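Local coordinates for protein polymerase X (Deinococcus radiodurans, PDB 2W9M) that probably extends DNA from deoxyribonucleoside triphosphates as a family X repair polymerase and carries a zinc-binding PHP domain, at residues D554-A557 and R558-A562; G477-A481 and N482-V486; N545-G548 and R549-L553. All coordinates share one frame; numbering follows the deposited sequence.

Overall arrangement
Contacts 1 and 3 follow one another along helix 549-561, with their centres about 12 Å apart; contact 3 starts the helix and contact 1 forms its later turns. Phe555 CB of contact 1 packs on Leu547 CD1 of contact 3 at 3.8 Å. Contact 2 ends helix 472-482 and leads into strand 485-489; its centre lies about 13 Å from that of contact 1, and Gln559 NE2 reaches Gly483 O at 2.8 Å, a probable hydrogen bond. Contacts 2 and 3 do not touch. None of the three binds zinc: the side chain of Cys479 is about 12 Å from that of zinc ligand His456, and that of Phe552 about 9 Å from that of zinc ligand His332.

Contact 1: residues D554-A557 and R558-A562; sequences DFVA and RQRAA
The Phe555 ring and the Gln559 amide meet at a slant, their planes 58° apart, with ring atom CE2 4.0 Å from Gln559 NE2. One face of the Arg560 guanidinium is taken by Val556, and Val556 CG2 lies 3.8 Å from Arg560 NE, while Ala562 CA sits in plane at the edge of the Arg558 guanidinium. These are i to i+4 pairings along and near the C-terminal end of helix 549-561, the last helix of the chain, which lays one side against strand 485-489 of the parallel sheet of the PHP domain.

Phe555 and Gln559 occupy that inner side and both touch Val485 of strand 485-489. Gln559 holds CG opposite the backbone N (chi1 176°) and runs on extended, which carries its amide away from the helix to Gly483 O, its main polar partner, and weakly to Thr452 O. This anchorage probably keeps the amide from turning beside the ring.

Val556 and Arg560 run side by side in the same direction. Arg560 is straight from CG to NE and sets out beside its own backbone N (chi1 -66°), a course that brings the aliphatic part alongside Val556, with CG just 3.1 Å from Val556 O. Its side chain also touches Leu450 in a loop. With an alanine in place of this arginine, Val556 CG2 would probably lose the flat group lying against it, and a gap would be likely to open towards Leu450.

Underneath, the backbone supplies the regular ladder. Gln559 N bonds to Phe555 O at 2.8 Å, and Ala561 N to Ala557 O at 3.0 Å. On the outer side Arg558 N reaches Asp554 O at 2.9 Å.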
loop_
_atom_site.group_PDB
_atom_site.type_symbol
_atom_site.label_atom_id
_atom_site.label_comp_id
_atom_site.label_asym_id
_atom_site.label_seq_id
_atom_site.Cartn_x
_atom_site.Cartn_y
_atom_site.Cartn_z
ATOM N N ASP A 554 -12.016 -22.721 -9.406
ATOM C CA ASP A 554 -11.691 -23.529 -10.575
ATOM C C ASP A 554 -10.787 -22.797 -11.569
ATOM O O ASP A 554 -10.254 -23.411 -12.494
ATOM C CB ASP A 554 -12.943 -24.105 -11.247
ATOM C CG ASP A 554 -13.650 -23.104 -12.126
ATOM O OD1 ASP A 554 -14.332 -22.213 -11.575
ATOM O OD2 ASP A 554 -13.536 -23.225 -13.367
ATOM N N PHE A 555 -10.603 -21.493 -11.375
ATOM C CA PHE A 555 -9.564 -20.782 -12.108
ATOM C C PHE A 555 -8.209 -21.343 -11.719
ATOM O O PHE A 555 -7.368 -21.597 -12.580
ATOM C CB PHE A 555 -9.571 -19.284 -11.818
ATOM C CG PHE A 555 -8.301 -18.595 -12.242
ATOM C CD1 PHE A 555 -8.193 -18.023 -13.505
ATOM C CD2 PHE A 555 -7.205 -18.546 -11.390
ATOM C CE1 PHE A 555 -7.024 -17.402 -13.903
ATOM C CE2 PHE A 555 -6.026 -17.928 -11.787
ATOM C CZ PHE A 555 -5.938 -17.353 -13.047
ATOM N N VAL A 556 -7.996 -21.523 -10.416
ATOM C CA VAL A 556 -6.731 -22.066 -9.924
ATOM C C VAL A 556 -6.624 -23.569 -10.169
ATOM O O VAL A 556 -5.527 -24.122 -10.188
ATOM C CB VAL A 556 -6.455 -21.703 -8.427
ATOM C CG1 VAL A 556 -7.604 -20.912 -7.829
ATOM C CG2 VAL A 556 -6.147 -22.942 -7.609
ATOM N N ALA A 557 -7.760 -24.222 -10.382
ATOM C CA ALA A 557 -7.750 -25.638 -10.730
ATOM C C ALA A 557 -7.329 -25.783 -12.183
ATOM O O ALA A 557 -6.595 -26.704 -12.545
ATOM C CB ALA A 557 -9.117 -26.252 -10.505
ATOM N N ARG A 558 -7.806 -24.859 -13.011
ATOM C CA ARG A 558 -7.455 -24.824 -14.423
ATOM C C ARG A 558 -6.000 -24.379 -14.562
ATOM O O ARG A 558 -5.236 -24.942 -15.344
ATOM C CB ARG A 558 -8.386 -23.860 -15.165
ATOM C CG ARG A 558 -8.744 -24.280 -16.584
ATOM C CD ARG A 558 -7.495 -24.612 -17.393
ATOM N NE ARG A 558 -7.721 -24.543 -18.834
ATOM C CZ ARG A 558 -6.770 -24.721 -19.747
ATOM N NH1 ARG A 558 -5.526 -24.985 -19.370
ATOM N NH2 ARG A 558 -7.063 -24.639 -21.038
ATOM N N GLN A 559 -5.627 -23.367 -13.787
ATOM C CA GLN A 559 -4.259 -22.860 -13.758
ATOM C C GLN A 559 -3.256 -23.968 -13.433
ATOM O O GLN A 559 -2.188 -24.049 -14.040
ATOM C CB GLN A 559 -4.142 -21.731 -12.727
ATOM C CG GLN A 559 -2.741 -21.177 -12.542
ATOM C CD GLN A 559 -2.632 -20.273 -11.326
ATOM O OE1 GLN A 559 -2.940 -20.682 -10.206
ATOM N NE2 GLN A 559 -2.189 -19.037 -11.541
ATOM N N ARG A 560 -3.597 -24.817 -12.467
ATOM C CA ARG A 560 -2.702 -25.895 -12.054
ATOM C C ARG A 560 -2.734 -27.061 -13.034
ATOM O O ARG A 560 -1.751 -27.790 -13.171
ATOM C CB ARG A 560 -3.043 -26.375 -10.642
ATOM C CG ARG A 560 -2.794 -25.331 -9.569
ATOM C CD ARG A 560 -3.183 -25.821 -8.182
ATOM N NE ARG A 560 -2.862 -24.834 -7.156
ATOM C CZ ARG A 560 -2.868 -25.077 -5.851
ATOM N NH1 ARG A 560 -3.179 -26.287 -5.400
ATOM N NH2 ARG A 560 -2.555 -24.111 -4.994
ATOM N N ALA A 561 -3.866 -27.228 -13.715
ATOM C CA ALA A 561 -4.026 -28.284 -14.711
ATOM C C ALA A 561 -3.237 -27.964 -15.973
ATOM O O ALA A 561 -2.789 -28.864 -16.682
ATOM C CB ALA A 561 -5.498 -28.481 -15.045
ATOM N N ALA A 562 -3.062 -26.675 -16.244
ATOM C CA ALA A 562 -2.379 -26.234 -17.456
ATOM C C ALA A 562 -0.868 -26.462 -17.427
ATOM O O ALA A 562 -0.191 -26.252 -18.431
ATOM C CB ALA A 562 -2.687 -24.771 -17.736
#

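Contact 2: residues G477-A481 and N482-V486; sequences GACEA and NGTVV
Thr484 lays its methyl group against the last turn of helix 472-482, CG2 standing 3.4 Å from Cys479 O and 3.6 Å from Cys479 CA. This is the tight side of a Schellman motif. Thr484 N reaches back to Cys479 O at 3.0 Å, and inside that loop Gly483 N makes a weak bond to Glu480 O at 3.2 Å. Gly483 turns the chain with a positive phi of 62°, a conformation that favours glycine. Asn482 N contributes two more weak bonds, to Ala478 O and to Cys479 O, giving the latter carbonyl a second donor. Cys479 closes the buried face: its CB lies 3.6 Å from Thr484 O, and SG, set beside its own backbone N (chi1 -73°), stands a looser 4.2 Å from Thr484 OG1.

The other side is far more open. Ala481 and Gly483 are exposed, and Glu480 stretches away fully extended to form a salt bridge with Arg508. Asn482 also leads outward, yet its ND2 is held by His448 O and Val446 O.

The turn completes the helix-to-strand step of a beta-alpha-beta unit running from strand 453-454 through helix 472-482 to strand 485-489. Val446 of helix 435-446 packs on Ala478, Cys479 and Thr484, while Val485 makes backbone hydrogen bonds with Thr452 and Leu454, on the side of strand 453-454, and Val486 with Lys510 and Ala512, on the side of strand 511-514.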
loop_
_atom_site.group_PDB
_atom_site.type_symbol
_atom_site.label_atom_id
_atom_site.label_comp_id
_atom_site.label_asym_id
_atom_site.label_seq_id
_atom_site.Cartn_x
_atom_site.Cartn_y
_atom_site.Cartn_z
ATOM N N GLY A 477 8.249 -12.748 -17.180
ATOM C CA GLY A 477 8.222 -13.735 -18.246
ATOM C C GLY A 477 7.985 -15.121 -17.677
ATOM O O GLY A 477 7.208 -15.906 -18.223
ATOM N N ALA A 478 8.652 -15.416 -16.564
ATOM C CA ALA A 478 8.478 -16.693 -15.884
ATOM C C ALA A 478 7.052 -16.852 -15.355
ATOM O O ALA A 478 6.522 -17.962 -15.302
ATOM C CB ALA A 478 9.485 -16.840 -14.771
ATOM N N CYS A 479 6.429 -15.740 -14.974
ATOM C CA CYS A 479 5.038 -15.766 -14.525
ATOM C C CYS A 479 4.126 -16.126 -15.687
ATOM O O CYS A 479 3.226 -16.957 -15.553
ATOM C CB CYS A 479 4.618 -14.408 -13.951
ATOM S SG CYS A 479 5.315 -14.020 -12.336
ATOM N N GLU A 480 4.365 -15.484 -16.826
ATOM C CA GLU A 480 3.568 -15.718 -18.022
ATOM C C GLU A 480 3.650 -17.181 -18.442
ATOM O O GLU A 480 2.642 -17.793 -18.793
ATOM C CB GLU A 480 4.046 -14.817 -19.161
ATOM C CG GLU A 480 3.266 -14.987 -20.454
ATOM C CD GLU A 480 3.868 -14.204 -21.608
ATOM O OE1 GLU A 480 5.092 -13.952 -21.582
ATOM O OE2 GLU A 480 3.116 -13.844 -22.541
ATOM N N ALA A 481 4.858 -17.736 -18.388
ATOM C CA ALA A 481 5.111 -19.106 -18.822
ATOM C C ALA A 481 4.456 -20.134 -17.906
ATOM O O ALA A 481 4.163 -21.253 -18.325
ATOM C CB ALA A 481 6.613 -19.369 -18.917
ATOM N N ASN A 482 4.231 -19.756 -16.653
ATOM C CA ASN A 482 3.607 -20.665 -15.703
ATOM C C ASN A 482 2.164 -20.283 -15.397
ATOM O O ASN A 482 1.498 -20.925 -14.593
ATOM C CB ASN A 482 4.417 -20.737 -14.411
ATOM C CG ASN A 482 4.178 -22.027 -13.649
ATOM O OD1 ASN A 482 4.085 -23.099 -14.246
ATOM N ND2 ASN A 482 4.087 -21.931 -12.325
ATOM N N GLY A 483 1.683 -19.235 -16.052
ATOM C CA GLY A 483 0.324 -18.776 -15.838
ATOM C C GLY A 483 0.069 -18.318 -14.413
ATOM O O GLY A 483 -1.077 -18.274 -13.966
ATOM N N THR A 484 1.129 -17.976 -13.690
ATOM C CA THR A 484 0.956 -17.440 -12.349
ATOM C C THR A 484 0.592 -15.956 -12.385
ATOM O O THR A 484 1.230 -15.168 -13.088
ATOM C CB THR A 484 2.188 -17.705 -11.458
ATOM O OG1 THR A 484 2.461 -16.549 -10.657
ATOM C CG2 THR A 484 3.390 -18.028 -12.300
ATOM N N VAL A 485 -0.458 -15.587 -11.653
ATOM C CA VAL A 485 -0.939 -14.207 -11.654
ATOM C C VAL A 485 -0.082 -13.314 -10.767
ATOM O O VAL A 485 0.371 -13.733 -9.708
ATOM C CB VAL A 485 -2.444 -14.110 -11.287
ATOM C CG1 VAL A 485 -2.989 -15.462 -10.896
ATOM C CG2 VAL A 485 -2.679 -13.076 -10.202
ATOM N N VAL A 486 0.164 -12.091 -11.227
ATOM C CA VAL A 486 1.038 -11.171 -10.517
ATOM C C VAL A 486 0.216 -10.135 -9.756
ATOM O O VAL A 486 -0.779 -9.617 -10.264
ATOM C CB VAL A 486 2.059 -10.500 -11.469
ATOM C CG1 VAL A 486 1.412 -10.156 -12.782
ATOM C CG2 VAL A 486 2.668 -9.261 -10.826
#

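Contact 3: residues N545-G548 and R549-L553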
loop_
_atom_site.group_PDB
_atom_site.type_symbol
_atom_site.label_atom_id
_atom_site.label_comp_id
_atom_site.label_asym_id
_atom_site.label_seq_id
_atom_site.Cartn_x
_atom_site.Cartn_y
_atom_site.Cartn_z
ATOM N N ASN A 545 -9.610 -11.063 -9.197
ATOM C CA ASN A 545 -10.500 -10.684 -8.100
ATOM C C ASN A 545 -11.946 -10.489 -8.545
ATOM O O ASN A 545 -12.857 -10.488 -7.716
ATOM C CB ASN A 545 -10.017 -9.400 -7.416
ATOM C CG ASN A 545 -8.581 -9.482 -6.961
ATOM O OD1 ASN A 545 -7.658 -9.391 -7.769
ATOM N ND2 ASN A 545 -8.381 -9.647 -5.661
ATOM N N SER A 546 -12.152 -10.304 -9.845
ATOM C CA SER A 546 -13.484 -10.025 -10.378
ATOM C C SER A 546 -14.320 -11.298 -10.487
ATOM O O SER A 546 -15.516 -11.246 -10.769
ATOM C CB SER A 546 -13.384 -9.340 -11.742
ATOM O OG SER A 546 -12.955 -10.249 -12.745
ATOM N N LEU A 547 -13.675 -12.438 -10.266
ATOM C CA LEU A 547 -14.342 -13.731 -10.286
ATOM C C LEU A 547 -15.035 -13.991 -8.957
ATOM O O LEU A 547 -14.517 -13.625 -7.901
ATOM C CB LEU A 547 -13.326 -14.846 -10.541
ATOM C CG LEU A 547 -12.547 -14.824 -11.858
ATOM C CD1 LEU A 547 -11.584 -16.011 -11.939
ATOM C CD2 LEU A 547 -13.502 -14.818 -13.042
ATOM N N GLY A 548 -16.205 -14.621 -9.011
ATOM C CA GLY A 548 -16.899 -15.040 -7.807
ATOM C C GLY A 548 -16.137 -16.173 -7.149
ATOM O O GLY A 548 -15.179 -16.689 -7.724
ATOM N N ARG A 549 -16.557 -16.569 -5.953
ATOM C CA ARG A 549 -15.818 -17.567 -5.183
ATOM C C ARG A 549 -15.615 -18.867 -5.955
ATOM O O ARG A 549 -14.485 -19.314 -6.140
ATOM C CB ARG A 549 -16.506 -17.842 -3.848
ATOM C CG ARG A 549 -15.737 -18.802 -2.958
ATOM C CD ARG A 549 -16.525 -19.179 -1.707
ATOM N NE ARG A 549 -15.715 -20.000 -0.811
ATOM C CZ ARG A 549 -15.486 -21.298 -0.986
ATOM N NH1 ARG A 549 -16.016 -21.936 -2.024
ATOM N NH2 ARG A 549 -14.725 -21.961 -0.124
ATOM N N ALA A 550 -16.709 -19.466 -6.412
ATOM C CA ALA A 550 -16.635 -20.733 -7.135
ATOM C C ALA A 550 -15.866 -20.598 -8.450
ATOM O O ALA A 550 -15.133 -21.507 -8.840
ATOM C CB ALA A 550 -18.030 -21.288 -7.380
ATOM N N GLU A 551 -16.041 -19.468 -9.133
ATOM C CA GLU A 551 -15.287 -19.182 -10.353
ATOM C C GLU A 551 -13.795 -19.096 -10.051
ATOM O O GLU A 551 -12.962 -19.463 -10.876
ATOM C CB GLU A 551 -15.752 -17.867 -10.983
ATOM C CG GLU A 551 -17.189 -17.865 -11.487
ATOM C CD GLU A 551 -17.684 -16.465 -11.833
ATOM O OE1 GLU A 551 -16.884 -15.508 -11.742
ATOM O OE2 GLU A 551 -18.872 -16.321 -12.194
ATOM N N PHE A 552 -13.463 -18.604 -8.861
ATOM C CA PHE A 552 -12.073 -18.454 -8.458
ATOM C C PHE A 552 -11.439 -19.808 -8.192
ATOM O O PHE A 552 -10.309 -20.065 -8.602
ATOM C CB PHE A 552 -11.958 -17.569 -7.214
ATOM C CG PHE A 552 -10.553 -17.440 -6.687
ATOM C CD1 PHE A 552 -9.606 -16.695 -7.373
ATOM C CD2 PHE A 552 -10.182 -18.059 -5.506
ATOM C CE1 PHE A 552 -8.316 -16.578 -6.890
ATOM C CE2 PHE A 552 -8.894 -17.942 -5.018
ATOM C CZ PHE A 552 -7.962 -17.204 -5.710
ATOM N N LEU A 553 -12.174 -20.678 -7.506
ATOM C CA LEU A 553 -11.635 -21.970 -7.109
ATOM C C LEU A 553 -11.293 -22.864 -8.299
ATOM O O LEU A 553 -10.371 -23.677 -8.220
ATOM C CB LEU A 553 -12.585 -22.684 -6.147
ATOM C CG LEU A 553 -12.543 -22.156 -4.710
ATOM C CD1 LEU A 553 -13.452 -22.968 -3.810
ATOM C CD2 LEU A 553 -11.121 -22.175 -4.179
#
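Gly548 O accepts a hydrogen bond from Phe552 N at 2.8 Å. This first helical bond starts the helix, and the atoms around it crowd in too: Phe552 CB and Glu551 CB both rest near the same oxygen.

At the opposite end of the glycine, Gly548 N donates to Glu551 OE1 at 3.0 Å, a fairly straight bond of 161° at the hydrogen. The oxygen is approached from above the carboxylate plane, 59° out of it. Glu551 starts beside its own backbone N (chi1 -65°) and extends beyond CG, folding the carboxylate back towards the turn.

Gly548 is the N-cap of helix 549-561 and Glu551 the third residue of the helix, so this bond is one half of a capping box; glycine has no side chain to return the other half. A carboxylate at a helix start is probably also favoured by the helix dipole. Arg549 N finds its acceptor in Glu357 OE1, while Arg549 NH2 reaches Ile396 O.

Leu547 lies slantwise against Glu551: its CD2 lies 3.7 Å from Glu551 OE1, and its CD1 3.9 Å from Glu551 O.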